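Local coordinates for ribosomal RNA small subunit methyltransferase E (Neisseria gonorrhoeae, PDB 5VM8), which probably transfers a methyl group from S-adenosyl methionine to N3 of a uracil in 16S ribosomal RNA of the small subunit, at residues P10-P15 with E43-F48; D78-L83 with S147-V152; R135-V140 with P153-I158. All blocks are in the same frame, centred on the assembly; numbering follows the deposited sequence.

Interaction 1 of 3, residues P10-P15 with E43-F48; sequences PRFYLP and ENITLF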
# COMPACT_ATOMS: atom_id res chain seq x y z
N PRO A 10 -18.53 -0.85 10.40
CA PRO A 10 -17.81 -0.08 9.37
C PRO A 10 -16.53 0.51 9.94
O PRO A 10 -16.49 0.93 11.10
CB PRO A 10 -18.80 1.02 8.97
CG PRO A 10 -20.07 0.75 9.75
CD PRO A 10 -19.73 -0.15 10.88
N ARG A 11 -15.48 0.52 9.12
CA ARG A 11 -14.15 0.93 9.55
C ARG A 11 -13.75 2.27 8.95
O ARG A 11 -13.92 2.51 7.74
CB ARG A 11 -13.13 -0.14 9.16
CG ARG A 11 -13.40 -1.51 9.78
CD ARG A 11 -12.51 -2.62 9.18
NE ARG A 11 -11.22 -2.10 8.75
CZ ARG A 11 -10.16 -2.01 9.54
NH1 ARG A 11 -10.23 -2.41 10.80
NH2 ARG A 11 -9.03 -1.50 9.07
N PHE A 12 -13.21 3.14 9.79
CA PHE A 12 -12.84 4.48 9.38
C PHE A 12 -11.44 4.79 9.90
O PHE A 12 -11.15 4.56 11.08
CB PHE A 12 -13.86 5.50 9.89
CG PHE A 12 -15.27 5.18 9.48
CD1 PHE A 12 -15.73 5.48 8.20
CD2 PHE A 12 -16.13 4.53 10.36
CE1 PHE A 12 -17.01 5.15 7.82
CE2 PHE A 12 -17.41 4.20 9.98
CZ PHE A 12 -17.85 4.51 8.71
N TYR A 13 -10.59 5.29 9.01
CA TYR A 13 -9.24 5.72 9.34
C TYR A 13 -9.30 7.08 10.02
O TYR A 13 -9.86 8.03 9.47
CB TYR A 13 -8.41 5.79 8.06
CG TYR A 13 -7.05 6.41 8.24
CD1 TYR A 13 -6.07 5.78 9.00
CD2 TYR A 13 -6.76 7.65 7.70
CE1 TYR A 13 -4.82 6.35 9.17
CE2 TYR A 13 -5.53 8.23 7.86
CZ TYR A 13 -4.56 7.59 8.60
OH TYR A 13 -3.34 8.20 8.75
N LEU A 14 -8.74 7.17 11.23
CA LEU A 14 -8.67 8.42 11.98
C LEU A 14 -7.28 8.53 12.60
O LEU A 14 -7.02 7.91 13.65
CB LEU A 14 -9.77 8.50 13.04
CG LEU A 14 -9.76 9.72 13.97
CD1 LEU A 14 -10.09 10.98 13.22
CD2 LEU A 14 -10.71 9.54 15.15
N PRO A 15 -6.36 9.27 11.98
CA PRO A 15 -4.98 9.31 12.49
C PRO A 15 -4.84 10.13 13.77
O PRO A 15 -4.13 11.14 13.77
CB PRO A 15 -4.20 9.97 11.34
CG PRO A 15 -5.22 10.86 10.70
CD PRO A 15 -6.53 10.12 10.79
N GLU A 43 -25.27 2.79 16.67
CA GLU A 43 -24.52 1.67 16.14
C GLU A 43 -23.03 1.91 16.36
O GLU A 43 -22.58 3.04 16.58
CB GLU A 43 -24.82 1.44 14.65
CG GLU A 43 -26.26 1.03 14.38
CD GLU A 43 -26.59 0.90 12.90
OE1 GLU A 43 -25.67 1.00 12.06
OE2 GLU A 43 -27.78 0.69 12.58
N ASN A 44 -22.27 0.82 16.34
CA ASN A 44 -20.84 0.85 16.62
C ASN A 44 -20.04 0.87 15.32
O ASN A 44 -20.44 0.30 14.30
CB ASN A 44 -20.42 -0.35 17.46
CG ASN A 44 -20.96 -0.29 18.87
OD1 ASN A 44 -21.46 0.74 19.32
ND2 ASN A 44 -20.88 -1.42 19.57
N ILE A 45 -18.90 1.56 15.37
CA ILE A 45 -17.95 1.70 14.27
C ILE A 45 -16.54 1.41 14.78
O ILE A 45 -16.31 1.31 15.98
CB ILE A 45 -18.06 3.10 13.62
CG1 ILE A 45 -17.77 4.17 14.67
CG2 ILE A 45 -19.45 3.30 12.98
CD1 ILE A 45 -16.72 5.15 14.30
N THR A 46 -15.60 1.25 13.85
CA THR A 46 -14.19 1.04 14.18
C THR A 46 -13.39 2.26 13.77
O THR A 46 -13.54 2.76 12.65
CB THR A 46 -13.61 -0.21 13.49
OG1 THR A 46 -14.24 -1.38 13.99
CG2 THR A 46 -12.13 -0.31 13.74
N LEU A 47 -12.54 2.74 14.68
CA LEU A 47 -11.64 3.86 14.42
C LEU A 47 -10.22 3.37 14.62
O LEU A 47 -9.88 2.88 15.70
CB LEU A 47 -11.95 5.04 15.36
CG LEU A 47 -13.30 5.74 15.18
CD1 LEU A 47 -13.54 6.83 16.23
CD2 LEU A 47 -13.42 6.31 13.78
N PHE A 48 -9.39 3.49 13.58
CA PHE A 48 -8.00 3.08 13.69
C PHE A 48 -7.08 4.21 13.25
O PHE A 48 -7.39 4.97 12.33
CB PHE A 48 -7.71 1.79 12.89
CG PHE A 48 -7.92 1.91 11.40
CD1 PHE A 48 -9.19 1.72 10.85
CD2 PHE A 48 -6.85 2.15 10.54
CE1 PHE A 48 -9.39 1.80 9.48
CE2 PHE A 48 -7.04 2.23 9.16
CZ PHE A 48 -8.30 2.05 8.63
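F48 O takes a nearly straight bond from L14 N, just past the end of strand 11-13 (2.8 Å, 172° at the hydrogen), and Y13 CA also approaches this oxygen in a weaker CA-H...O contact. Upstream, F12 O takes F48 N and the CA-H of L47, F12 N donates to T46 O, and T46 N donates to P10 O at 2.9 Å. Residues 11-13 and 44-48 thus pair as parallel strands. The F48 ring is sandwiched. The R11 guanidinium lies flat on one face, planes 14° apart and NH2 3.3 Å from CE1, while Y13 CA sits over the opposite face, 4.0 Å from the ring centroid. With CG between its backbone N and carbonyl carbon (chi1 62°), F48 swings its ring back over the first strand. On the other side of the sheet, the I45 methyl CG2 meets the F12 ring at its edge, 3.7 Å from CE2, and L47 CD2 touches F12 CB. R11 also donates to the carbonyls of C144 and E145 and to N150 OD1, pinning this edge of the PUA-like sheet to the last turn of helix 128-147 and the loop after it, while F12 packs on helix 28-36 and strand 54-62 flanks 44-48.

Interaction 2 of 3, residues D78-L83 with S147-V152; sequences DNESPL and SGRNTV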
# COMPACT_ATOMS: atom_id res chain seq x y z
N ASP A 78 -4.66 -7.62 14.90
CA ASP A 78 -3.50 -7.45 14.04
C ASP A 78 -3.59 -8.39 12.84
O ASP A 78 -3.41 -9.61 12.98
CB ASP A 78 -2.19 -7.68 14.79
CG ASP A 78 -0.98 -7.43 13.90
OD1 ASP A 78 -0.95 -6.40 13.19
OD2 ASP A 78 -0.06 -8.29 13.91
N ASN A 79 -3.86 -7.81 11.67
CA ASN A 79 -3.98 -8.51 10.40
C ASN A 79 -2.73 -8.39 9.53
O ASN A 79 -2.76 -8.77 8.36
CB ASN A 79 -5.18 -8.00 9.60
CG ASN A 79 -6.48 -8.22 10.31
OD1 ASN A 79 -6.64 -9.18 11.07
ND2 ASN A 79 -7.44 -7.35 10.05
N GLU A 80 -1.67 -7.78 10.05
CA GLU A 80 -0.48 -7.53 9.25
C GLU A 80 0.29 -8.81 8.95
O GLU A 80 0.37 -9.72 9.78
CB GLU A 80 0.41 -6.53 9.97
CG GLU A 80 -0.22 -5.15 10.05
CD GLU A 80 -0.63 -4.64 8.70
OE1 GLU A 80 -1.80 -4.26 8.55
OE2 GLU A 80 0.22 -4.62 7.77
N SER A 81 0.83 -8.89 7.74
CA SER A 81 1.82 -9.90 7.44
C SER A 81 3.12 -9.56 8.16
O SER A 81 3.49 -8.39 8.24
CB SER A 81 2.08 -9.99 5.94
OG SER A 81 3.15 -10.87 5.60
N PRO A 82 3.83 -10.56 8.71
CA PRO A 82 5.12 -10.29 9.33
C PRO A 82 6.21 -10.04 8.32
O PRO A 82 7.30 -9.59 8.69
CB PRO A 82 5.40 -11.57 10.13
CG PRO A 82 4.70 -12.63 9.37
CD PRO A 82 3.49 -12.00 8.74
N LEU A 83 5.93 -10.35 7.05
CA LEU A 83 6.85 -10.10 5.95
C LEU A 83 6.80 -8.62 5.57
O LEU A 83 5.72 -8.04 5.41
CB LEU A 83 6.47 -10.97 4.76
CG LEU A 83 7.40 -11.01 3.55
CD1 LEU A 83 8.79 -11.49 4.00
CD2 LEU A 83 6.82 -11.91 2.46
N SER A 147 -10.08 -3.97 3.77
CA SER A 147 -9.43 -5.25 4.00
C SER A 147 -9.18 -5.51 5.48
O SER A 147 -8.73 -6.60 5.84
CB SER A 147 -8.09 -5.29 3.27
OG SER A 147 -7.22 -4.37 3.90
N GLY A 148 -9.47 -4.54 6.33
CA GLY A 148 -9.27 -4.72 7.75
C GLY A 148 -7.87 -4.49 8.26
O GLY A 148 -7.48 -5.07 9.27
N ARG A 149 -7.07 -3.67 7.57
CA ARG A 149 -5.75 -3.37 8.10
C ARG A 149 -5.83 -2.14 9.00
O ARG A 149 -6.36 -1.11 8.60
CB ARG A 149 -4.76 -3.15 6.95
CG ARG A 149 -4.35 -4.45 6.31
CD ARG A 149 -3.42 -4.22 5.15
NE ARG A 149 -2.16 -3.66 5.60
CZ ARG A 149 -1.11 -3.48 4.81
NH1 ARG A 149 -1.17 -3.83 3.54
NH2 ARG A 149 -0.00 -2.94 5.30
N ASN A 150 -5.25 -2.25 10.19
CA ASN A 150 -5.15 -1.13 11.11
C ASN A 150 -3.81 -0.42 11.00
O ASN A 150 -3.57 0.55 11.72
CB ASN A 150 -5.40 -1.60 12.54
CG ASN A 150 -6.83 -2.05 12.73
OD1 ASN A 150 -7.73 -1.65 11.99
ND2 ASN A 150 -7.05 -2.90 13.71
N THR A 151 -2.94 -0.92 10.13
CA THR A 151 -1.68 -0.28 9.79
C THR A 151 -1.81 0.18 8.35
O THR A 151 -2.19 -0.61 7.47
CB THR A 151 -0.51 -1.24 9.97
OG1 THR A 151 -0.49 -1.66 11.33
CG2 THR A 151 0.79 -0.54 9.64
N VAL A 152 -1.56 1.47 8.10
CA VAL A 152 -1.71 2.06 6.79
C VAL A 152 -0.32 2.16 6.15
O VAL A 152 0.55 2.84 6.71
CB VAL A 152 -2.38 3.44 6.86
CG1 VAL A 152 -2.38 4.10 5.48
CG2 VAL A 152 -3.81 3.31 7.37
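N79 and R149 bring the two segments closest, with CA atoms 5.9 Å apart, although neither segment is a strand and no ladder of backbone bonds joins them. G148 is the first residue to leave helix 128-147; its positive phi (82°) turns the chain out of the helix. N79 reaches toward G148 O with ND2, but the modelled separation is too short to trust in detail, and this bond is best regarded as doubtful. The firm link is between E80 and R149. R149 NE donates to E80 OE1 at 3.0 Å through the syn lone pair of that oxygen, with the acceptor 27° out of the guanidinium plane, and R149 NH2 forms a salt bridge with E80 OE2, also at 3.0 Å. Two nitrogens therefore meet two oxygens, but the flat groups are twisted 46° against each other rather than coplanar. A bend at chi2 of the glutamate chain folds the carboxylate over toward the arginine, and T151 crosses the glutamate at a slant, its CB 3.6 Å from E80 OE1. R149 NH1 binds the carbonyls of V105 and V109, so the guanidinium is held from two directions. This two-point ion pair with a buried arginine probably favours a charged E80, and it ties the connection from strand 67-75 of one sheet to strand 85-90 of the other to the loop after helix 128-147.

Interaction 3 of 3, residues R135-V140 with P153-I158; sequences RWQEIV and PPVLPI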
# COMPACT_ATOMS: atom_id res chain seq x y z
N ARG A 135 -4.20 11.46 -3.96
CA ARG A 135 -5.23 10.51 -4.37
C ARG A 135 -4.75 9.08 -4.17
O ARG A 135 -5.51 8.23 -3.69
CB ARG A 135 -5.64 10.77 -5.83
CG ARG A 135 -6.93 10.07 -6.22
CD ARG A 135 -7.37 10.39 -7.65
NE ARG A 135 -8.23 9.32 -8.14
CZ ARG A 135 -7.79 8.23 -8.76
NH1 ARG A 135 -8.67 7.30 -9.12
NH2 ARG A 135 -6.49 8.07 -9.01
N TRP A 136 -3.47 8.82 -4.49
CA TRP A 136 -2.90 7.51 -4.23
C TRP A 136 -2.96 7.19 -2.74
O TRP A 136 -3.26 6.05 -2.36
CB TRP A 136 -1.46 7.46 -4.72
CG TRP A 136 -1.38 7.53 -6.20
CD1 TRP A 136 -2.38 7.30 -7.09
CD2 TRP A 136 -0.23 7.92 -6.98
NE1 TRP A 136 -1.92 7.48 -8.37
CE2 TRP A 136 -0.61 7.86 -8.33
CE3 TRP A 136 1.08 8.28 -6.65
CZ2 TRP A 136 0.27 8.16 -9.35
CZ3 TRP A 136 1.95 8.58 -7.69
CH2 TRP A 136 1.55 8.51 -9.01
N GLN A 137 -2.68 8.18 -1.90
CA GLN A 137 -2.73 7.94 -0.46
C GLN A 137 -4.14 7.57 -0.02
O GLN A 137 -4.32 6.65 0.79
CB GLN A 137 -2.22 9.17 0.28
CG GLN A 137 -1.82 8.91 1.72
CD GLN A 137 -0.54 8.08 1.82
OE1 GLN A 137 0.54 8.53 1.40
NE2 GLN A 137 -0.64 6.87 2.38
N GLU A 138 -5.16 8.22 -0.61
CA GLU A 138 -6.55 7.95 -0.28
C GLU A 138 -7.00 6.57 -0.77
O GLU A 138 -7.82 5.92 -0.12
CB GLU A 138 -7.46 9.05 -0.86
N ILE A 139 -6.51 6.11 -1.93
CA ILE A 139 -6.85 4.75 -2.35
C ILE A 139 -6.29 3.73 -1.37
O ILE A 139 -6.96 2.76 -1.01
CB ILE A 139 -6.37 4.48 -3.79
CG1 ILE A 139 -7.20 5.27 -4.80
CG2 ILE A 139 -6.41 2.98 -4.11
CD1 ILE A 139 -6.51 5.37 -6.16
N VAL A 140 -5.06 3.95 -0.90
CA VAL A 140 -4.46 3.05 0.08
C VAL A 140 -5.26 3.05 1.38
O VAL A 140 -5.48 2.00 1.99
CB VAL A 140 -2.99 3.45 0.30
CG1 VAL A 140 -2.44 2.83 1.59
CG2 VAL A 140 -2.15 3.05 -0.92
N PRO A 153 -0.06 1.44 5.07
CA PRO A 153 1.25 1.57 4.41
C PRO A 153 1.40 2.96 3.83
O PRO A 153 0.45 3.49 3.23
CB PRO A 153 1.21 0.49 3.31
CG PRO A 153 -0.24 0.10 3.14
CD PRO A 153 -0.93 0.43 4.44
N PRO A 154 2.55 3.60 4.01
CA PRO A 154 2.74 4.94 3.43
C PRO A 154 2.93 4.88 1.92
O PRO A 154 3.46 3.91 1.38
CB PRO A 154 4.03 5.44 4.11
CG PRO A 154 4.81 4.16 4.36
CD PRO A 154 3.76 3.11 4.69
N VAL A 155 2.45 5.91 1.24
CA VAL A 155 2.83 6.16 -0.15
C VAL A 155 3.90 7.25 -0.09
O VAL A 155 3.61 8.40 0.24
CB VAL A 155 1.64 6.57 -1.02
CG1 VAL A 155 2.07 6.64 -2.48
CG2 VAL A 155 0.44 5.63 -0.83
N LEU A 156 5.12 6.88 -0.33
CA LEU A 156 6.24 7.78 -0.13
C LEU A 156 6.31 8.84 -1.23
O LEU A 156 5.81 8.63 -2.34
CB LEU A 156 7.54 6.99 -0.05
CG LEU A 156 7.56 5.92 1.07
CD1 LEU A 156 8.81 5.03 0.99
CD2 LEU A 156 7.46 6.55 2.45
N PRO A 157 6.91 10.00 -0.95
CA PRO A 157 7.03 11.04 -1.98
C PRO A 157 7.70 10.51 -3.25
O PRO A 157 8.59 9.66 -3.20
CB PRO A 157 7.88 12.12 -1.30
CG PRO A 157 7.70 11.90 0.17
CD PRO A 157 7.45 10.43 0.36
N ILE A 158 7.23 11.00 -4.39
CA ILE A 158 7.76 10.60 -5.68
C ILE A 158 9.23 10.96 -5.79
O ILE A 158 9.66 12.05 -5.40
CB ILE A 158 6.95 11.26 -6.82
CG1 ILE A 158 5.46 10.86 -6.70
CG2 ILE A 158 7.57 10.93 -8.17
CD1 ILE A 158 4.55 11.55 -7.67
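Two flat groups of helix 128-147, the indole of W136 and the amide of Q137, meet the 153-158 segment. The CD1 methyl of I158 comes at a slant to the indole, 3.9 Å from CZ3, its side chain crossing that of W136 at about a right angle. The Q137 amide offers its oxygen to the backbone: V155 N donates to OE1 at 3.2 Å, and the donor lies in the carbonyl plane, on a lone pair. The bond is bent, 144° at the hydrogen, and meets the oxygen from the side, with a C=O...N angle of 104°. Q137 CG stands opposite the backbone N, and a bend at chi2 (71°) then lays the amide against V155, with NE2 3.6 Å from the CG2 methyl. OE1 also stands 3.3 Å from V155 O, an acceptor facing an acceptor, which is likely to weaken the grip on this amide. In the SPOUT domain this segment completes a beta-alpha-beta crossover: the chain leaves strand 111-116, runs through helix 128-147 and returns along 153-158 into strand 159-160, parallel to 111-116 at the edge of the sheet. P154 and L156 already bond to I112 by their backbones. One helical turn on from W136, V140 packs between the helix and the return segment, its CG2 touching V155 CG2 at 3.7 Å and its CG1 meeting the P153 ring at CG, 3.8 Å away. V140 also packs on V105 of helix 94-106, and W136 reaches M97 and L101 of the same helix.

How the interactions relate
Interaction 1 closes before the others open along the chain, whereas interactions 2 and 3 alternate, in the order 78-83, 135-140, 147-152, 153-158, the last two being continuous. Their centres form a triangle: 1 and 2 are about 15 Å apart, 2 and 3 about 16 Å, and 1 and 3 about 20 Å. Interactions 2 and 3 touch through V152 and V140. Helix 128-147 runs through the set: its middle carries interaction 3 and its end leads into interaction 2. The junction lies where R11 and F48 of interaction 1 meet the end of this helix and its following loop, R11 NH1 probably bonding N150 OD1 (2.9 Å), consistent with a defined relation between the two domains.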